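Local coordinates for sensor protein (Geobacter sulfurreducens, PDB 3H7M) that is the periplasmic-binding-protein-like sensor domain of a membrane histidine kinase, which probably autophosphorylates on histidine with ATP in response to a signal, at residues R11-G16 with M48-E53; P22-I27 with G35-L40; P92-Y97 with Q191-A196. All blocks are in the same frame, centred on the assembly; numbering follows the deposited sequence.

Contact 1 (R11-G16 with M48-E53)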
loop_
_atom_site.group_PDB
_atom_site.type_symbol
_atom_site.label_atom_id
_atom_site.label_comp_id
_atom_site.label_asym_id
_atom_site.label_seq_id
_atom_site.Cartn_x
_atom_site.Cartn_y
_atom_site.Cartn_z
ATOM N N ARG A 11 -16.132 -18.627 10.934
ATOM C CA ARG A 11 -16.871 -17.508 10.363
ATOM C C ARG A 11 -15.973 -16.838 9.319
ATOM O O ARG A 11 -14.955 -16.240 9.669
ATOM C CB ARG A 11 -17.204 -16.489 11.456
ATOM C CG ARG A 11 -17.856 -15.214 10.932
ATOM C CD ARG A 11 -18.169 -14.230 12.055
ATOM N NE ARG A 11 -19.040 -13.147 11.597
ATOM C CZ ARG A 11 -20.270 -13.323 11.118
ATOM N NH1 ARG A 11 -20.786 -14.544 11.029
ATOM N NH2 ARG A 11 -20.985 -12.276 10.720
ATOM N N THR A 12 -16.339 -16.940 8.046
ATOM C CA THR A 12 -15.550 -16.331 6.978
ATOM C C THR A 12 -14.991 -14.956 7.331
ATOM O O THR A 12 -15.733 -14.050 7.727
ATOM C CB THR A 12 -16.379 -16.168 5.690
ATOM O OG1 THR A 12 -16.519 -17.442 5.049
ATOM C CG2 THR A 12 -15.701 -15.175 4.734
ATOM N N ILE A 13 -13.677 -14.808 7.193
ATOM C CA ILE A 13 -13.042 -13.522 7.461
ATOM C C ILE A 13 -13.035 -12.742 6.152
ATOM O O ILE A 13 -12.610 -13.257 5.104
ATOM C CB ILE A 13 -11.594 -13.677 7.946
ATOM C CG1 ILE A 13 -11.583 -14.249 9.358
ATOM C CG2 ILE A 13 -10.894 -12.337 7.950
ATOM C CD1 ILE A 13 -11.973 -15.698 9.405
ATOM N N VAL A 14 -13.525 -11.511 6.215
ATOM C CA VAL A 14 -13.580 -10.666 5.034
ATOM C C VAL A 14 -12.379 -9.753 4.990
ATOM O O VAL A 14 -12.159 -8.952 5.901
ATOM C CB VAL A 14 -14.842 -9.834 5.011
ATOM C CG1 VAL A 14 -14.797 -8.856 3.846
ATOM C CG2 VAL A 14 -16.023 -10.761 4.861
ATOM N N VAL A 15 -11.617 -9.879 3.909
ATOM C CA VAL A 15 -10.394 -9.116 3.735
ATOM C C VAL A 15 -10.498 -7.897 2.834
ATOM O O VAL A 15 -10.804 -7.998 1.634
ATOM C CB VAL A 15 -9.276 -10.010 3.203
ATOM C CG1 VAL A 15 -7.941 -9.292 3.354
ATOM C CG2 VAL A 15 -9.281 -11.334 3.949
ATOM N N GLY A 16 -10.229 -6.741 3.430
ATOM C CA GLY A 16 -10.285 -5.508 2.679
ATOM C C GLY A 16 -8.920 -5.156 2.116
ATOM O O GLY A 16 -7.887 -5.624 2.609
ATOM N N MET A 48 -3.608 -21.123 9.370
ATOM C CA MET A 48 -4.450 -20.848 10.534
ATOM C C MET A 48 -5.836 -21.483 10.424
ATOM O O MET A 48 -6.681 -21.309 11.308
ATOM C CB MET A 48 -4.624 -19.335 10.727
ATOM C CG MET A 48 -3.333 -18.572 10.897
ATOM S SD MET A 48 -2.266 -19.329 12.109
ATOM C CE MET A 48 -3.304 -19.106 13.601
ATOM N N GLY A 49 -6.063 -22.208 9.338
ATOM C CA GLY A 49 -7.354 -22.839 9.143
ATOM C C GLY A 49 -8.500 -21.851 9.002
ATOM O O GLY A 49 -9.602 -22.118 9.461
ATOM N N MET A 50 -8.248 -20.705 8.378
ATOM C CA MET A 50 -9.281 -19.687 8.173
ATOM C C MET A 50 -9.912 -19.773 6.799
ATOM O O MET A 50 -9.373 -20.373 5.865
ATOM C CB MET A 50 -8.714 -18.272 8.255
ATOM C CG MET A 50 -8.196 -17.799 9.575
ATOM S SD MET A 50 -7.625 -16.085 9.361
ATOM C CE MET A 50 -6.013 -16.386 8.788
ATOM N N THR A 51 -11.062 -19.136 6.682
ATOM C CA THR A 51 -11.751 -19.049 5.416
ATOM C C THR A 51 -11.836 -17.551 5.196
ATOM O O THR A 51 -12.295 -16.806 6.071
ATOM C CB THR A 51 -13.144 -19.659 5.488
ATOM O OG1 THR A 51 -13.053 -21.051 5.163
ATOM C CG2 THR A 51 -14.085 -18.966 4.510
ATOM N N VAL A 52 -11.382 -17.103 4.036
ATOM C CA VAL A 52 -11.376 -15.678 3.744
ATOM C C VAL A 52 -12.090 -15.301 2.454
ATOM O O VAL A 52 -12.121 -16.071 1.499
ATOM C CB VAL A 52 -9.926 -15.160 3.636
ATOM C CG1 VAL A 52 -9.187 -15.374 4.934
ATOM C CG2 VAL A 52 -9.204 -15.890 2.507
ATOM N N GLU A 53 -12.659 -14.101 2.437
ATOM C CA GLU A 53 -13.331 -13.576 1.258
ATOM C C GLU A 53 -12.609 -12.270 0.997
ATOM O O GLU A 53 -12.452 -11.469 1.914
ATOM C CB GLU A 53 -14.798 -13.274 1.543
ATOM C CG GLU A 53 -15.554 -12.747 0.342
ATOM C CD GLU A 53 -16.915 -12.149 0.694
ATOM O OE1 GLU A 53 -17.680 -12.782 1.455
ATOM O OE2 GLU A 53 -17.220 -11.045 0.191
#
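Val15 overlaps Val52 across two parallel strands, its CG2 lying 3.9 Å from Val52 CB. The two side chains cross at a slant. Val15 CG1 is anti to the backbone N (chi1 -166°), which puts CG2 anti to the carbonyl carbon and on the Val52 side. Ile13 lies on the same face and bridges to Val52. Its CD1 runs back toward Met50 and stops 4.3 Å from Met50 CB, a looser apolar contact. On the other face, Thr12 CG2 lies 3.8 Å from Glu53 CB, and Val14 is paired with Glu53.

Three backbone bonds fix the register. Ile13 N gives its hydrogen to Thr51 O at 2.7 Å, Glu53 N to Ile13 O at 2.8 Å, and Val15 N to Glu53 O at 2.7 Å. Ile13 thus bonds to Thr51 and Glu53, the residues flanking its partner Val52, the usual pattern of a parallel bridge. Val52 CA also comes close to Ile13 O, at 3.0 Å, as a CA-H...O contact beside the bond from Glu53 N. The carboxylate of Glu53 turns to its own strand and forms a salt bridge with Arg55.

Strand 52-57 is an outermost strand of the mixed sheet, and strand 13-18 lies between it and strand 73-78. The connection between the paired strands runs through a small antiparallel sheet and helix 36-48, a beta-alpha-beta crossover with an insertion. The helix ends at Gly49 in a Schellman motif. It packs on the face of Val15 and Val52 through Thr41 and Ala45, while Leu204 of helix 202-218 meets Ile13.

Contact 2 (P22-I27 with G35-L40)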
loop_
_atom_site.group_PDB
_atom_site.type_symbol
_atom_site.label_atom_id
_atom_site.label_comp_id
_atom_site.label_asym_id
_atom_site.label_seq_id
_atom_site.Cartn_x
_atom_site.Cartn_y
_atom_site.Cartn_z
ATOM N N PRO A 22 -0.872 -2.457 -7.102
ATOM C CA PRO A 22 0.091 -3.496 -7.462
ATOM C C PRO A 22 1.499 -3.082 -7.115
ATOM O O PRO A 22 1.827 -1.910 -7.100
ATOM C CB PRO A 22 -0.106 -3.637 -8.968
ATOM C CG PRO A 22 -0.431 -2.240 -9.368
ATOM C CD PRO A 22 -1.453 -1.863 -8.317
ATOM N N PRO A 23 2.364 -4.048 -6.838
ATOM C CA PRO A 23 2.136 -5.489 -6.822
ATOM C C PRO A 23 1.644 -6.035 -5.483
ATOM O O PRO A 23 1.602 -7.249 -5.310
ATOM C CB PRO A 23 3.510 -6.020 -7.153
ATOM C CG PRO A 23 4.362 -5.127 -6.337
ATOM C CD PRO A 23 3.793 -3.759 -6.650
ATOM N N TYR A 24 1.285 -5.160 -4.542
ATOM C CA TYR A 24 0.828 -5.622 -3.237
ATOM C C TYR A 24 -0.545 -6.240 -3.280
ATOM O O TYR A 24 -0.747 -7.340 -2.767
ATOM C CB TYR A 24 0.852 -4.488 -2.217
ATOM C CG TYR A 24 2.249 -3.948 -2.005
ATOM C CD1 TYR A 24 3.282 -4.786 -1.633
ATOM C CD2 TYR A 24 2.547 -2.612 -2.248
ATOM C CE1 TYR A 24 4.590 -4.314 -1.510
ATOM C CE2 TYR A 24 3.851 -2.134 -2.134
ATOM C CZ TYR A 24 4.862 -2.987 -1.766
ATOM O OH TYR A 24 6.148 -2.501 -1.636
ATOM N N GLU A 25 -1.488 -5.529 -3.881
ATOM C CA GLU A 25 -2.846 -6.031 -4.003
ATOM C C GLU A 25 -3.574 -5.357 -5.150
ATOM O O GLU A 25 -3.425 -4.150 -5.368
ATOM C CB GLU A 25 -3.628 -5.825 -2.699
ATOM C CG GLU A 25 -3.652 -4.399 -2.170
ATOM C CD GLU A 25 -4.217 -4.323 -0.768
ATOM O OE1 GLU A 25 -4.090 -5.328 -0.045
ATOM O OE2 GLU A 25 -4.763 -3.264 -0.374
ATOM N N PHE A 26 -4.364 -6.142 -5.882
ATOM C CA PHE A 26 -5.115 -5.609 -6.998
ATOM C C PHE A 26 -5.992 -6.657 -7.657
ATOM O O PHE A 26 -5.684 -7.854 -7.638
ATOM C CB PHE A 26 -4.157 -5.036 -8.051
ATOM C CG PHE A 26 -3.226 -6.056 -8.643
ATOM C CD1 PHE A 26 -3.542 -6.700 -9.832
ATOM C CD2 PHE A 26 -2.034 -6.395 -7.994
ATOM C CE1 PHE A 26 -2.680 -7.683 -10.387
ATOM C CE2 PHE A 26 -1.155 -7.376 -8.526
ATOM C CZ PHE A 26 -1.483 -8.018 -9.723
ATOM N N ILE A 27 -7.093 -6.189 -8.234
ATOM C CA ILE A 27 -7.998 -7.058 -8.965
ATOM C C ILE A 27 -7.330 -7.140 -10.327
ATOM O O ILE A 27 -7.043 -6.103 -10.923
ATOM C CB ILE A 27 -9.390 -6.415 -9.120
ATOM C CG1 ILE A 27 -10.103 -6.396 -7.767
ATOM C CG2 ILE A 27 -10.189 -7.168 -10.156
ATOM C CD1 ILE A 27 -11.491 -5.796 -7.807
ATOM N N GLY A 35 -1.811 -10.440 -6.118
ATOM C CA GLY A 35 -0.722 -9.710 -5.509
ATOM C C GLY A 35 -0.089 -10.335 -4.294
ATOM O O GLY A 35 -0.604 -11.320 -3.745
ATOM N N TYR A 36 1.041 -9.747 -3.899
ATOM C CA TYR A 36 1.819 -10.154 -2.741
ATOM C C TYR A 36 0.913 -10.306 -1.498
ATOM O O TYR A 36 0.914 -11.347 -0.861
ATOM C CB TYR A 36 2.909 -9.100 -2.491
ATOM C CG TYR A 36 3.704 -9.243 -1.211
ATOM C CD1 TYR A 36 3.541 -8.333 -0.153
ATOM C CD2 TYR A 36 4.656 -10.261 -1.067
ATOM C CE1 TYR A 36 4.336 -8.434 1.028
ATOM C CE2 TYR A 36 5.441 -10.371 0.094
ATOM C CZ TYR A 36 5.281 -9.451 1.136
ATOM O OH TYR A 36 6.105 -9.519 2.253
ATOM N N ASN A 37 0.131 -9.277 -1.184
ATOM C CA ASN A 37 -0.753 -9.303 -0.023
ATOM C C ASN A 37 -1.693 -10.494 -0.072
ATOM O O ASN A 37 -1.841 -11.236 0.907
ATOM C CB ASN A 37 -1.578 -8.003 0.075
ATOM C CG ASN A 37 -0.704 -6.739 0.293
ATOM O OD1 ASN A 37 0.513 -6.806 0.428
ATOM N ND2 ASN A 37 -1.350 -5.590 0.333
ATOM N N VAL A 38 -2.313 -10.674 -1.228
ATOM C CA VAL A 38 -3.276 -11.748 -1.473
ATOM C C VAL A 38 -2.660 -13.124 -1.242
ATOM O O VAL A 38 -3.196 -13.969 -0.532
ATOM C CB VAL A 38 -3.818 -11.602 -2.923
ATOM C CG1 VAL A 38 -4.651 -12.802 -3.342
ATOM C CG2 VAL A 38 -4.683 -10.348 -2.989
ATOM N N GLU A 39 -1.512 -13.337 -1.831
ATOM C CA GLU A 39 -0.818 -14.587 -1.687
ATOM C C GLU A 39 -0.464 -14.805 -0.204
ATOM O O GLU A 39 -0.569 -15.914 0.335
ATOM C CB GLU A 39 0.438 -14.518 -2.531
ATOM C CG GLU A 39 0.835 -15.823 -3.137
ATOM C CD GLU A 39 1.656 -15.635 -4.389
ATOM O OE1 GLU A 39 1.209 -14.834 -5.250
ATOM O OE2 GLU A 39 2.722 -16.296 -4.503
ATOM N N LEU A 40 -0.036 -13.731 0.447
ATOM C CA LEU A 40 0.329 -13.786 1.855
ATOM C C LEU A 40 -0.907 -14.159 2.690
ATOM O O LEU A 40 -0.880 -15.068 3.516
ATOM C CB LEU A 40 0.869 -12.425 2.275
ATOM C CG LEU A 40 2.148 -12.441 3.107
ATOM C CD1 LEU A 40 3.161 -13.409 2.499
ATOM C CD2 LEU A 40 2.722 -11.033 3.163
#
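Asn37 reaches from the first turn of helix 36-48 to Glu25, and its ND2 donates to Glu25 OE1 at 2.8 Å. The bond is almost straight, 173° at the hydrogen. The two flat groups are turned steeply against each other, with planes 79° apart. The carboxylate oxygen lies in the amide plane, but the amide nitrogen approaches that oxygen from above the carboxylate plane. Glu25 CG sits between the backbone N and the carbonyl carbon (chi1 54°), with the chain extended beyond it, and this brings OE1 up to the amide. The same carboxylate is held by Gln75 through OE1 and by the backbone N of Asp18 through OE2. This buried group therefore has several donors, which would probably stabilise a negative charge.

Asn37 also lies against Tyr24. Its amide is nearly parallel to the tyrosine ring, and OD1 is 3.5 Å from Tyr24 CB. Tyr36 meets the same ring in another way: its CD1 arrives at the ring edge, 3.9 Å from Tyr24 CD1, and the two side chains cross at a slant.

The helix starts here. Gly35 is its N-cap residue, and the loop at Pro23 and Tyr24 covers the first turn. Pro23, which follows a cis peptide bond, accepts from Tyr36 N at 2.9 Å through its O. Tyr24 O accepts from Asn37 N at 2.7 Å. These bonds give two N-H groups at the helix start an acceptor.

Gly35 comes so close to this loop that a CB would clash with Tyr24 O. Phe26 flanks the same glycine, with CE2 3.8 Å from Gly35 CA. Beyond the two segments, Tyr36 OH bonds to His93 O, and the Tyr24 ring meets that of Tyr193.

Contact 3 (P92-Y97 with Q191-A196)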
loop_
_atom_site.group_PDB
_atom_site.type_symbol
_atom_site.label_atom_id
_atom_site.label_comp_id
_atom_site.label_asym_id
_atom_site.label_seq_id
_atom_site.Cartn_x
_atom_site.Cartn_y
_atom_site.Cartn_z
ATOM N N PRO A 92 4.567 -5.654 10.746
ATOM C CA PRO A 92 4.483 -5.476 9.286
ATOM C C PRO A 92 5.016 -6.661 8.476
ATOM O O PRO A 92 5.920 -7.371 8.919
ATOM C CB PRO A 92 5.319 -4.228 9.059
ATOM C CG PRO A 92 6.461 -4.441 10.060
ATOM C CD PRO A 92 5.740 -4.957 11.310
ATOM N N HIS A 93 4.461 -6.889 7.291
ATOM C CA HIS A 93 4.978 -7.978 6.476
ATOM C C HIS A 93 5.956 -7.429 5.431
ATOM O O HIS A 93 6.692 -8.177 4.784
ATOM C CB HIS A 93 3.843 -8.829 5.851
ATOM C CG HIS A 93 2.856 -8.073 5.010
ATOM N ND1 HIS A 93 3.197 -7.462 3.817
ATOM C CD2 HIS A 93 1.520 -7.892 5.158
ATOM C CE1 HIS A 93 2.112 -6.936 3.272
ATOM N NE2 HIS A 93 1.082 -7.181 4.064
ATOM N N THR A 94 5.984 -6.107 5.295
ATOM C CA THR A 94 6.923 -5.472 4.367
ATOM C C THR A 94 7.174 -3.986 4.696
ATOM O O THR A 94 6.399 -3.344 5.406
ATOM C CB THR A 94 6.407 -5.532 2.912
ATOM O OG1 THR A 94 7.416 -5.043 2.021
ATOM C CG2 THR A 94 5.180 -4.669 2.762
ATOM N N ILE A 95 8.268 -3.455 4.166
ATOM C CA ILE A 95 8.602 -2.042 4.334
ATOM C C ILE A 95 8.455 -1.356 2.972
ATOM O O ILE A 95 9.068 -1.765 1.988
ATOM C CB ILE A 95 10.044 -1.853 4.807
ATOM C CG1 ILE A 95 10.257 -2.615 6.112
ATOM C CG2 ILE A 95 10.325 -0.374 5.004
ATOM C CD1 ILE A 95 9.323 -2.191 7.209
ATOM N N VAL A 96 7.636 -0.318 2.934
ATOM C CA VAL A 96 7.372 0.434 1.717
ATOM C C VAL A 96 8.085 1.788 1.656
ATOM O O VAL A 96 7.763 2.704 2.406
ATOM C CB VAL A 96 5.868 0.705 1.578
ATOM C CG1 VAL A 96 5.586 1.475 0.293
ATOM C CG2 VAL A 96 5.120 -0.594 1.588
ATOM N N TYR A 97 9.053 1.913 0.764
ATOM C CA TYR A 97 9.770 3.173 0.590
ATOM C C TYR A 97 9.003 4.024 -0.400
ATOM O O TYR A 97 8.201 3.512 -1.172
ATOM C CB TYR A 97 11.143 2.933 0.004
ATOM C CG TYR A 97 12.186 2.511 0.988
ATOM C CD1 TYR A 97 12.794 3.442 1.832
ATOM C CD2 TYR A 97 12.622 1.190 1.038
ATOM C CE1 TYR A 97 13.825 3.067 2.695
ATOM C CE2 TYR A 97 13.647 0.804 1.897
ATOM C CZ TYR A 97 14.246 1.745 2.718
ATOM O OH TYR A 97 15.277 1.363 3.541
ATOM N N GLN A 191 8.003 2.997 5.122
ATOM C CA GLN A 191 6.813 2.677 5.910
ATOM C C GLN A 191 6.725 1.215 6.328
ATOM O O GLN A 191 7.224 0.327 5.625
ATOM C CB GLN A 191 5.559 3.029 5.117
ATOM C CG GLN A 191 5.506 4.465 4.684
ATOM C CD GLN A 191 5.525 5.393 5.866
ATOM O OE1 GLN A 191 4.605 5.386 6.687
ATOM N NE2 GLN A 191 6.581 6.194 5.973
ATOM N N ARG A 192 6.092 0.970 7.476
ATOM C CA ARG A 192 5.910 -0.395 7.980
ATOM C C ARG A 192 4.515 -0.740 7.502
ATOM O O ARG A 192 3.542 -0.119 7.919
ATOM C CB ARG A 192 5.991 -0.420 9.504
ATOM C CG ARG A 192 7.197 0.324 10.063
ATOM C CD ARG A 192 7.408 0.016 11.536
ATOM N NE ARG A 192 8.226 -1.181 11.726
ATOM C CZ ARG A 192 8.195 -1.936 12.818
ATOM N NH1 ARG A 192 7.379 -1.613 13.813
ATOM N NH2 ARG A 192 8.972 -3.012 12.910
ATOM N N TYR A 193 4.428 -1.734 6.626
ATOM C CA TYR A 193 3.163 -2.129 5.975
ATOM C C TYR A 193 2.704 -3.553 6.350
ATOM O O TYR A 193 3.481 -4.520 6.260
ATOM C CB TYR A 193 3.408 -2.001 4.456
ATOM C CG TYR A 193 2.242 -2.158 3.527
ATOM C CD1 TYR A 193 1.433 -1.064 3.192
ATOM C CD2 TYR A 193 2.018 -3.378 2.876
ATOM C CE1 TYR A 193 0.430 -1.186 2.218
ATOM C CE2 TYR A 193 1.024 -3.513 1.885
ATOM C CZ TYR A 193 0.237 -2.421 1.569
ATOM O OH TYR A 193 -0.761 -2.589 0.632
ATOM N N GLY A 194 1.445 -3.698 6.753
ATOM C CA GLY A 194 0.997 -5.029 7.142
ATOM C C GLY A 194 -0.479 -5.141 7.402
ATOM O O GLY A 194 -1.260 -4.301 6.955
ATOM N N TYR A 195 -0.896 -6.187 8.110
ATOM C CA TYR A 195 -2.324 -6.310 8.374
ATOM C C TYR A 195 -2.747 -5.377 9.490
ATOM O O TYR A 195 -1.915 -4.878 10.256
ATOM C CB TYR A 195 -2.703 -7.738 8.761
ATOM C CG TYR A 195 -2.408 -8.767 7.704
ATOM C CD1 TYR A 195 -1.129 -9.300 7.564
ATOM C CD2 TYR A 195 -3.405 -9.192 6.826
ATOM C CE1 TYR A 195 -0.845 -10.222 6.581
ATOM C CE2 TYR A 195 -3.131 -10.118 5.843
ATOM C CZ TYR A 195 -1.848 -10.629 5.719
ATOM O OH TYR A 195 -1.565 -11.526 4.713
ATOM N N ALA A 196 -4.054 -5.151 9.562
ATOM C CA ALA A 196 -4.660 -4.315 10.572
ATOM C C ALA A 196 -6.133 -4.723 10.725
ATOM O O ALA A 196 -6.789 -5.103 9.747
ATOM C CB ALA A 196 -4.545 -2.873 10.176
#
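His93 lays one ring face over the backbone of the partner strand, with Tyr193 O 3.8 Å above the ring plane and over its centre. Its CG takes the position between the backbone N and the carbonyl carbon (chi1 57°), which folds the imidazole back across Tyr193 and Gly194. From there CE1 meets the edge of the Tyr193 ring, 3.6 Å from CD2, with the two planes at right angles. On the other flank CD2 comes within 3.6 Å of Tyr195 CE1. This pair is an offset edge-to-face contact, the imidazole edge turned to the phenol face. NE2 is bonded to Gln75 O. An alanine here would keep the backbone bonds, but the gap between Tyr193 and Tyr195 would probably let both rings shift and would leave Gln75 O without this donor.

Tyr193 CG is anti to its own N (chi1 -172°), and the ring runs beside Thr94, whose CG2 is 3.4 Å from CD2. Val96 CG2 adds a contact at Tyr193 CB, 3.6 Å away. Arg192 bends at chi3, and its guanidinium face lies over Pro92 CG.

Tyr193 O takes hydrogens from both His93 N and Thr94 N, at 2.8 and 3.1 Å. The two residues facing one partner make a classic beta bulge. Thr94 of the bulge forms an antiparallel hydrogen-bonded pair with Tyr193, and the pairing continues to Val96 with Gln191. Strands 87-103 and 181-198 are the long strands of the mixed sheet, consistent with the two-stranded hinge between the lobes of periplasmic binding proteins.

Contacts 2 and 3 are buried near the middle of the chain, whereas contact 1 is only partly buried and its centre lies about 20 Å from the centre of the chain. Contacts 1 and 3 belong to the same mixed sheet, at its parallel outer edge and among its central antiparallel strands. Contact 2 joins a loop and short strand to the start of helix 36-48, whose far end leads into contact 1. Backbone bonds join the strands of contacts 1 and 3, with aliphatic groups beside them in contact 1 and an aromatic cluster in contact 3; contact 2 adds a buried amide-carboxylate bond and two tyrosine rings. Contacts 2 and 3 touch directly, with Asn37 ND2 probably bonded to Tyr193 OH; contact 1 touches neither.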